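Local coordinates for protein Cyclase/dehydrase (Mycobacterium smegmatis str. MC2 155, PDB 5Z8O) that is of unknown function but, as a START-superfamily member related to polyketide cyclases and lipid-transport proteins, probably binds a hydrophobic ligand, at residues S49-D54 against T66-P71; H85-E90 against E112-V117; Q91-V96 against L105-D110. All blocks are in the same frame, centred on the assembly; numbering follows the deposited sequence.

Interaction 1 (S49-D54 against T66-P71); sequences SQLRLD and TAVYYP
Segments 49-54 and 66-71 run antiparallel, the two strands approaching to 4.4 Å with an angle of 142° between their directions, so the pair is strongly twisted. Leu51 and Thr66 form a hydrogen-bonded pair: Leu51 N gives its hydrogen to Thr66 O at 2.8 Å, and Thr66 N returns one to Leu51 O at 3.0 Å. Gln50 and Ala67 follow as a non-hydrogen-bonded pair, and beyond them Val68 N donates to Ser49 O at 2.9 Å.

On the face of Leu51 and Thr66, branched side chains pack against each other. CG of Leu51 meets CG2 of Val68 at 3.7 Å; CG1 of the valine is anti to the backbone N (chi1 -176°), which leaves CG2 beside that N and facing the leucine. Thr66 OG1 lies 3.9 Å from Leu51 CB, and Phe24 covers the leucine further out. On the other face lie the small CB of Ala67 and the side chain of Gln50, whose CG passes 3.6 Å from Thr66 O and whose extended chain carries its amide to Gln81 and to Gln50 of the second subunit. Arg52 grips Asp54 side-on, NE to OD1 at 2.7 Å and NH2 to OD2 at 2.9 Å, while also bonding Asp84 and Val63 of the second subunit. The whole is a twisted beta hairpin, strands 48-57 and 60-69, in the curved antiparallel sheet of the Bet v 1-like START fold.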
# COMPACT_ATOMS: atom_id res chain seq x y z
N SER B 49 9.86 8.87 1.47
CA SER B 49 9.39 8.84 2.84
C SER B 49 8.40 7.71 3.11
O SER B 49 8.12 7.41 4.28
CB SER B 49 8.74 10.18 3.22
OG SER B 49 7.63 10.45 2.38
N GLN B 50 7.86 7.08 2.06
CA GLN B 50 6.89 6.00 2.23
C GLN B 50 6.97 5.07 1.02
O GLN B 50 7.07 5.53 -0.12
CB GLN B 50 5.47 6.55 2.38
CG GLN B 50 4.42 5.50 2.74
CD GLN B 50 3.01 6.06 2.77
OE1 GLN B 50 2.62 6.84 1.91
NE2 GLN B 50 2.23 5.65 3.77
N LEU B 51 6.94 3.77 1.28
CA LEU B 51 7.08 2.76 0.24
C LEU B 51 5.93 1.76 0.30
O LEU B 51 5.37 1.49 1.37
CB LEU B 51 8.39 1.97 0.37
CG LEU B 51 9.71 2.72 0.47
CD1 LEU B 51 10.84 1.75 0.81
CD2 LEU B 51 10.01 3.45 -0.84
N ARG B 52 5.60 1.20 -0.86
CA ARG B 52 4.84 -0.04 -0.95
C ARG B 52 5.78 -1.16 -1.40
O ARG B 52 6.50 -1.00 -2.39
CB ARG B 52 3.67 0.08 -1.93
CG ARG B 52 3.03 -1.27 -2.26
CD ARG B 52 1.87 -1.18 -3.26
NE ARG B 52 1.41 -2.52 -3.63
CZ ARG B 52 0.23 -2.79 -4.18
NH1 ARG B 52 -0.64 -1.82 -4.41
NH2 ARG B 52 -0.09 -4.04 -4.47
N LEU B 53 5.77 -2.27 -0.67
CA LEU B 53 6.59 -3.44 -0.99
C LEU B 53 5.67 -4.64 -1.19
O LEU B 53 4.90 -4.99 -0.29
CB LEU B 53 7.61 -3.71 0.11
CG LEU B 53 8.59 -4.86 -0.14
CD1 LEU B 53 9.77 -4.38 -0.97
CD2 LEU B 53 9.06 -5.48 1.17
N ASP B 54 5.73 -5.23 -2.38
CA ASP B 54 5.00 -6.46 -2.69
C ASP B 54 5.94 -7.66 -2.64
O ASP B 54 6.95 -7.69 -3.34
CB ASP B 54 4.33 -6.36 -4.06
CG ASP B 54 3.05 -5.56 -4.02
OD1 ASP B 54 2.86 -4.78 -3.06
OD2 ASP B 54 2.21 -5.71 -4.94
N THR B 66 5.41 0.98 4.33
CA THR B 66 6.44 1.29 5.31
C THR B 66 6.87 2.75 5.19
O THR B 66 6.97 3.29 4.08
CB THR B 66 7.67 0.39 5.13
OG1 THR B 66 8.53 0.93 4.12
CG2 THR B 66 7.26 -1.02 4.73
N ALA B 67 7.11 3.38 6.33
CA ALA B 67 7.69 4.71 6.37
C ALA B 67 9.21 4.60 6.39
O ALA B 67 9.78 3.67 6.97
CB ALA B 67 7.20 5.48 7.60
N VAL B 68 9.86 5.57 5.75
CA VAL B 68 11.31 5.60 5.62
C VAL B 68 11.84 6.82 6.35
O VAL B 68 11.30 7.93 6.19
CB VAL B 68 11.75 5.62 4.14
CG1 VAL B 68 13.28 5.55 4.04
CG2 VAL B 68 11.11 4.48 3.37
N TYR B 69 12.88 6.63 7.15
CA TYR B 69 13.52 7.70 7.88
C TYR B 69 15.02 7.65 7.63
O TYR B 69 15.57 6.62 7.23
CB TYR B 69 13.26 7.60 9.39
CG TYR B 69 11.79 7.57 9.74
CD1 TYR B 69 11.11 6.36 9.84
CD2 TYR B 69 11.09 8.74 9.97
CE1 TYR B 69 9.77 6.32 10.16
CE2 TYR B 69 9.74 8.71 10.29
CZ TYR B 69 9.09 7.49 10.39
OH TYR B 69 7.75 7.46 10.70
N TYR B 70 15.67 8.79 7.84
CA TYR B 70 17.11 8.92 7.64
C TYR B 70 17.65 9.52 8.93
O TYR B 70 17.96 10.72 9.00
CB TYR B 70 17.41 9.78 6.41
CG TYR B 70 16.69 9.25 5.18
CD1 TYR B 70 17.22 8.22 4.42
CD2 TYR B 70 15.45 9.76 4.81
CE1 TYR B 70 16.55 7.73 3.32
CE2 TYR B 70 14.77 9.27 3.71
CZ TYR B 70 15.33 8.26 2.97
OH TYR B 70 14.66 7.77 1.87
N PRO B 71 17.78 8.70 9.98
CA PRO B 71 18.14 9.24 11.30
C PRO B 71 19.54 9.82 11.36
O PRO B 71 19.79 10.75 12.14
CB PRO B 71 17.99 8.03 12.23
CG PRO B 71 18.09 6.85 11.34
CD PRO B 71 17.51 7.26 10.03

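Interaction 2 (H85-E90 against E112-V117); sequences HFTKQE and EVKLPV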
# COMPACT_ATOMS: atom_id res chain seq x y z
N HIS B 85 0.46 -9.97 7.82
CA HIS B 85 1.15 -10.89 8.73
C HIS B 85 1.91 -10.20 9.87
O HIS B 85 2.16 -10.83 10.90
CB HIS B 85 2.12 -11.78 7.94
CG HIS B 85 1.48 -12.50 6.79
ND1 HIS B 85 0.49 -13.44 6.96
CD2 HIS B 85 1.69 -12.40 5.45
CE1 HIS B 85 0.12 -13.90 5.77
NE2 HIS B 85 0.83 -13.29 4.85
N PHE B 86 2.27 -8.93 9.72
CA PHE B 86 3.10 -8.26 10.70
C PHE B 86 2.36 -7.09 11.34
O PHE B 86 1.66 -6.34 10.66
CB PHE B 86 4.41 -7.75 10.07
CG PHE B 86 5.32 -8.84 9.59
CD1 PHE B 86 5.13 -9.43 8.35
CD2 PHE B 86 6.37 -9.28 10.38
CE1 PHE B 86 5.96 -10.43 7.91
CE2 PHE B 86 7.21 -10.28 9.94
CZ PHE B 86 7.00 -10.86 8.71
N THR B 87 2.51 -6.96 12.66
CA THR B 87 2.10 -5.75 13.36
C THR B 87 3.23 -4.74 13.52
O THR B 87 2.96 -3.55 13.67
CB THR B 87 1.56 -6.10 14.76
OG1 THR B 87 2.55 -6.83 15.48
CG2 THR B 87 0.30 -6.94 14.65
N LYS B 88 4.48 -5.20 13.47
CA LYS B 88 5.64 -4.33 13.60
C LYS B 88 6.75 -4.88 12.73
O LYS B 88 6.95 -6.10 12.67
CB LYS B 88 6.10 -4.23 15.06
CG LYS B 88 7.42 -3.48 15.28
CD LYS B 88 7.75 -3.37 16.77
CE LYS B 88 9.23 -3.12 16.99
NZ LYS B 88 9.53 -2.57 18.34
N GLN B 89 7.46 -3.99 12.05
CA GLN B 89 8.70 -4.36 11.37
C GLN B 89 9.56 -3.10 11.27
O GLN B 89 9.27 -2.20 10.48
CB GLN B 89 8.44 -4.96 10.00
CG GLN B 89 9.70 -5.49 9.33
CD GLN B 89 10.21 -4.56 8.25
OE1 GLN B 89 9.46 -3.74 7.72
NE2 GLN B 89 11.50 -4.66 7.94
N GLU B 90 10.60 -3.03 12.10
CA GLU B 90 11.52 -1.90 12.12
C GLU B 90 12.90 -2.40 11.72
O GLU B 90 13.46 -3.29 12.37
CB GLU B 90 11.54 -1.26 13.50
CG GLU B 90 10.19 -0.67 13.90
CD GLU B 90 10.22 -0.05 15.29
OE1 GLU B 90 11.28 -0.10 15.94
OE2 GLU B 90 9.16 0.45 15.73
N GLU B 112 7.30 -8.02 14.79
CA GLU B 112 6.18 -8.58 15.54
C GLU B 112 5.26 -9.21 14.51
O GLU B 112 4.95 -8.56 13.50
CB GLU B 112 5.39 -7.49 16.29
CG GLU B 112 5.91 -6.87 17.60
CD GLU B 112 6.49 -7.84 18.60
OE1 GLU B 112 7.52 -7.50 19.22
OE2 GLU B 112 5.91 -8.92 18.78
N VAL B 113 4.80 -10.43 14.74
CA VAL B 113 3.90 -11.08 13.79
C VAL B 113 2.50 -11.10 14.39
O VAL B 113 2.33 -11.10 15.62
CB VAL B 113 4.36 -12.50 13.40
CG1 VAL B 113 5.66 -12.44 12.62
CG2 VAL B 113 4.51 -13.37 14.63
N LYS B 114 1.49 -11.13 13.52
CA LYS B 114 0.11 -11.06 13.99
C LYS B 114 -0.30 -12.33 14.72
O LYS B 114 -0.88 -12.26 15.81
CB LYS B 114 -0.85 -10.78 12.83
CG LYS B 114 -0.75 -9.38 12.27
CD LYS B 114 -1.56 -9.21 11.00
CE LYS B 114 -1.51 -7.77 10.50
NZ LYS B 114 -2.53 -7.50 9.45
N LEU B 115 -0.00 -13.49 14.15
CA LEU B 115 -0.34 -14.73 14.82
C LEU B 115 0.55 -14.93 16.05
O LEU B 115 1.68 -14.43 16.10
CB LEU B 115 -0.19 -15.92 13.87
CG LEU B 115 -0.97 -15.82 12.57
CD1 LEU B 115 -0.30 -16.64 11.48
CD2 LEU B 115 -2.40 -16.28 12.80
N PRO B 116 0.05 -15.64 17.07
CA PRO B 116 0.85 -15.83 18.29
C PRO B 116 1.99 -16.82 18.10
O PRO B 116 2.04 -17.85 18.77
CB PRO B 116 -0.18 -16.37 19.29
CG PRO B 116 -1.19 -17.07 18.44
CD PRO B 116 -1.28 -16.26 17.17
N VAL B 117 2.92 -16.50 17.19
CA VAL B 117 4.10 -17.33 16.99
C VAL B 117 5.04 -17.07 18.16
O VAL B 117 5.23 -15.91 18.55
CB VAL B 117 4.77 -17.04 15.64
CG1 VAL B 117 6.02 -17.89 15.47
CG2 VAL B 117 3.80 -17.29 14.50
O HOH W 1 1.14 -13.49 11.37
O HOH W 2 -2.40 -10.58 7.84
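The Phe86 ring slants across Val113 and the carbonyl of Glu112: CE2 lies 3.8 Å from Val113 CG1, and CD2 is 3.5 Å from Glu112 O. The phenylalanine joins the apolar side chains of Leu80 and Val111, on strands 75-83 and 103-113, whereas Val113 packs on Val122 of helix 119-144, places that suit two apolar residues.

The motif is a classic beta bulge in the hairpin of strands 86-97 and 103-113, here in the START fold. Thr87 and Lys88 both face Glu112. Glu112 O accepts from Thr87 N at 3.0 Å and, weakly, from Lys88 N, while Glu112 N donates to Lys88 O at 2.9 Å. Past the bulge, Lys114 N donates to His85 O at 2.7 Å, and a water links that same oxygen to Leu115 N.

On the solvent side, long side chains pack by their methylenes. Lys88 CB rests against Glu112 CB at 3.6 Å, its extended chain then carrying NZ away to a salt bridge with Asp110. Lys114 CG, anti to its carbonyl carbon (chi1 -71°), begins a stretched chain that runs along the backbone of His85 and brings CE to 3.5 Å from Phe86 O. The branched Thr87 lies between Glu112 and Lys114, its OG1 turned to the beta carbon of Glu112 and its methyl CG2 3.6 Å from Lys114 CG.

Interaction 3 (Q91-V96 against L105-D110); sequences QRFSIV and LQVDLD
Four backbone hydrogen bonds join segments 91-96 and 105-110. Arg92 N donates to Asp108 O at 2.9 Å and Asp108 N to Arg92 O at 3.0 Å; two residues further on, Ser94 and Gln106 exchange an equivalent pair. This is a regular antiparallel beta hairpin, strands 86-97 and 103-113, within the START fold, and its strands are almost exactly opposed in direction at 173°.

Polar side chains occupy the face of Arg92, Ser94, Gln106 and Asp108, which looks away from the helices. Gln106 is bent at chi2 (62°), which turns its amide along its own strand toward Asp108, so that NE2 donates to Asp108 OD2 at 2.7 Å. The same carboxylate oxygen also bonds Ser5 of the neighbouring strand, so OD2 has two partners. Arg92 and Asp108 do not touch directly: a water accepts from Arg92 NE and donates weakly to Asp108 OD1, while the guanidinium reaches Gln75 and forms a cation-pi contact with Phe77. A second water joins Ser94 OG to Gln106 O.

The opposite face is mostly apolar and packs under helices 14-22 and 119-144. Phe93 runs alongside Val107, both directed to the helices, with ring atom CD2 3.7 Å from Val107 CG2; the flat ring and the branched valine fill adjoining places, the ring against Val21 and the valine against Leu130. Leu105 CD1 comes to the ring edge and also meets Ile95 CG1 at 4.0 Å. Gln91 has an extended chain whose methylenes suit this apolar neighbourhood, and its OE1 lies 3.8 Å from both Val107 CG1 and Leu109 CD1.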
# COMPACT_ATOMS: atom_id res chain seq x y z
N GLN B 91 13.45 -1.84 10.64
CA GLN B 91 14.72 -2.29 10.08
C GLN B 91 15.65 -1.10 9.89
O GLN B 91 15.26 -0.10 9.29
CB GLN B 91 14.51 -3.02 8.76
CG GLN B 91 15.79 -3.62 8.19
CD GLN B 91 15.52 -4.65 7.12
OE1 GLN B 91 15.89 -5.81 7.26
NE2 GLN B 91 14.89 -4.23 6.03
N ARG B 92 16.87 -1.21 10.41
CA ARG B 92 17.86 -0.14 10.33
C ARG B 92 19.09 -0.63 9.58
O ARG B 92 19.66 -1.66 9.94
CB ARG B 92 18.24 0.34 11.74
CG ARG B 92 19.17 1.53 11.77
CD ARG B 92 19.57 1.87 13.20
NE ARG B 92 18.39 2.00 14.05
CZ ARG B 92 17.74 3.14 14.27
NH1 ARG B 92 18.15 4.26 13.70
NH2 ARG B 92 16.67 3.16 15.06
N PHE B 93 19.48 0.11 8.54
CA PHE B 93 20.73 -0.13 7.82
C PHE B 93 21.75 0.94 8.19
O PHE B 93 21.44 2.13 8.12
CB PHE B 93 20.53 -0.11 6.30
CG PHE B 93 19.57 -1.14 5.79
CD1 PHE B 93 18.23 -0.84 5.64
CD2 PHE B 93 20.01 -2.40 5.45
CE1 PHE B 93 17.34 -1.78 5.15
CE2 PHE B 93 19.13 -3.35 4.97
CZ PHE B 93 17.80 -3.04 4.82
N SER B 94 22.95 0.52 8.58
CA SER B 94 24.06 1.42 8.87
C SER B 94 25.26 1.05 8.01
O SER B 94 25.69 -0.11 8.02
CB SER B 94 24.42 1.38 10.36
OG SER B 94 23.32 1.80 11.15
N ILE B 95 25.77 2.01 7.25
CA ILE B 95 26.85 1.79 6.28
C ILE B 95 28.10 2.52 6.76
O ILE B 95 28.13 3.76 6.80
CB ILE B 95 26.43 2.26 4.88
CG1 ILE B 95 25.30 1.38 4.36
CG2 ILE B 95 27.62 2.24 3.93
CD1 ILE B 95 24.49 2.00 3.24
N VAL B 96 29.13 1.76 7.13
CA VAL B 96 30.38 2.32 7.64
C VAL B 96 31.53 1.89 6.72
O VAL B 96 31.74 0.69 6.51
CB VAL B 96 30.66 1.89 9.09
CG1 VAL B 96 32.00 2.45 9.54
CG2 VAL B 96 29.55 2.36 10.00
N LEU B 105 28.32 -3.34 6.59
CA LEU B 105 26.87 -3.16 6.63
C LEU B 105 26.31 -3.73 7.93
O LEU B 105 26.50 -4.92 8.22
CB LEU B 105 26.20 -3.82 5.43
CG LEU B 105 24.67 -3.74 5.48
CD1 LEU B 105 24.17 -2.31 5.27
CD2 LEU B 105 24.04 -4.69 4.48
N GLN B 106 25.64 -2.89 8.70
CA GLN B 106 25.00 -3.29 9.95
C GLN B 106 23.49 -3.21 9.77
O GLN B 106 22.95 -2.14 9.46
CB GLN B 106 25.44 -2.40 11.11
CG GLN B 106 24.67 -2.62 12.39
CD GLN B 106 24.85 -4.03 12.92
OE1 GLN B 106 25.92 -4.61 12.81
NE2 GLN B 106 23.78 -4.58 13.49
N VAL B 107 22.80 -4.34 9.94
CA VAL B 107 21.35 -4.41 9.77
C VAL B 107 20.74 -4.90 11.07
O VAL B 107 21.11 -5.97 11.57
CB VAL B 107 20.94 -5.31 8.60
CG1 VAL B 107 19.46 -5.13 8.29
CG2 VAL B 107 21.78 -5.00 7.37
N ASP B 108 19.80 -4.13 11.62
CA ASP B 108 18.98 -4.55 12.75
C ASP B 108 17.55 -4.73 12.28
O ASP B 108 17.03 -3.90 11.54
CB ASP B 108 19.03 -3.53 13.89
CG ASP B 108 20.42 -3.33 14.44
OD1 ASP B 108 20.69 -2.23 14.96
OD2 ASP B 108 21.24 -4.26 14.35
N LEU B 109 16.90 -5.80 12.72
CA LEU B 109 15.53 -6.09 12.34
C LEU B 109 14.72 -6.47 13.56
O LEU B 109 15.07 -7.42 14.27
CB LEU B 109 15.47 -7.19 11.28
CG LEU B 109 14.07 -7.64 10.86
CD1 LEU B 109 13.38 -6.53 10.05
CD2 LEU B 109 14.14 -8.93 10.07
N ASP B 110 13.64 -5.73 13.81
CA ASP B 110 12.79 -5.91 14.99
C ASP B 110 11.36 -6.09 14.49
O ASP B 110 10.75 -5.13 14.01
CB ASP B 110 12.91 -4.72 15.94
CG ASP B 110 12.29 -4.99 17.29
OD1 ASP B 110 12.03 -6.17 17.60
OD2 ASP B 110 12.09 -4.02 18.05
O HOH W 3 17.82 -0.48 15.55
O HOH W 4 21.90 -0.41 11.81

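How the interactions relate
Following the chain from the N terminus, interaction 1 comes first, closing the short hairpin of strands 48-57 and 60-69 before the other two begin. Strand 75-83 then separates this hairpin from strand 86-97 in the sheet. Interactions 2 and 3 share the next hairpin: 85-90 and 112-117 close the end away from the turn, and 91-96 with 105-110 lies within that loop, nearer the turn. Their centres are about 19 Å apart, yet they meet where Asp110 N lies 2.8 Å from Glu90 O, a probable hydrogen bond. Interaction 1 touches interaction 3 through Pro71 and Arg92. Together the contacts lie in two hairpins of one curved antiparallel sheet, joined through strand 75-83.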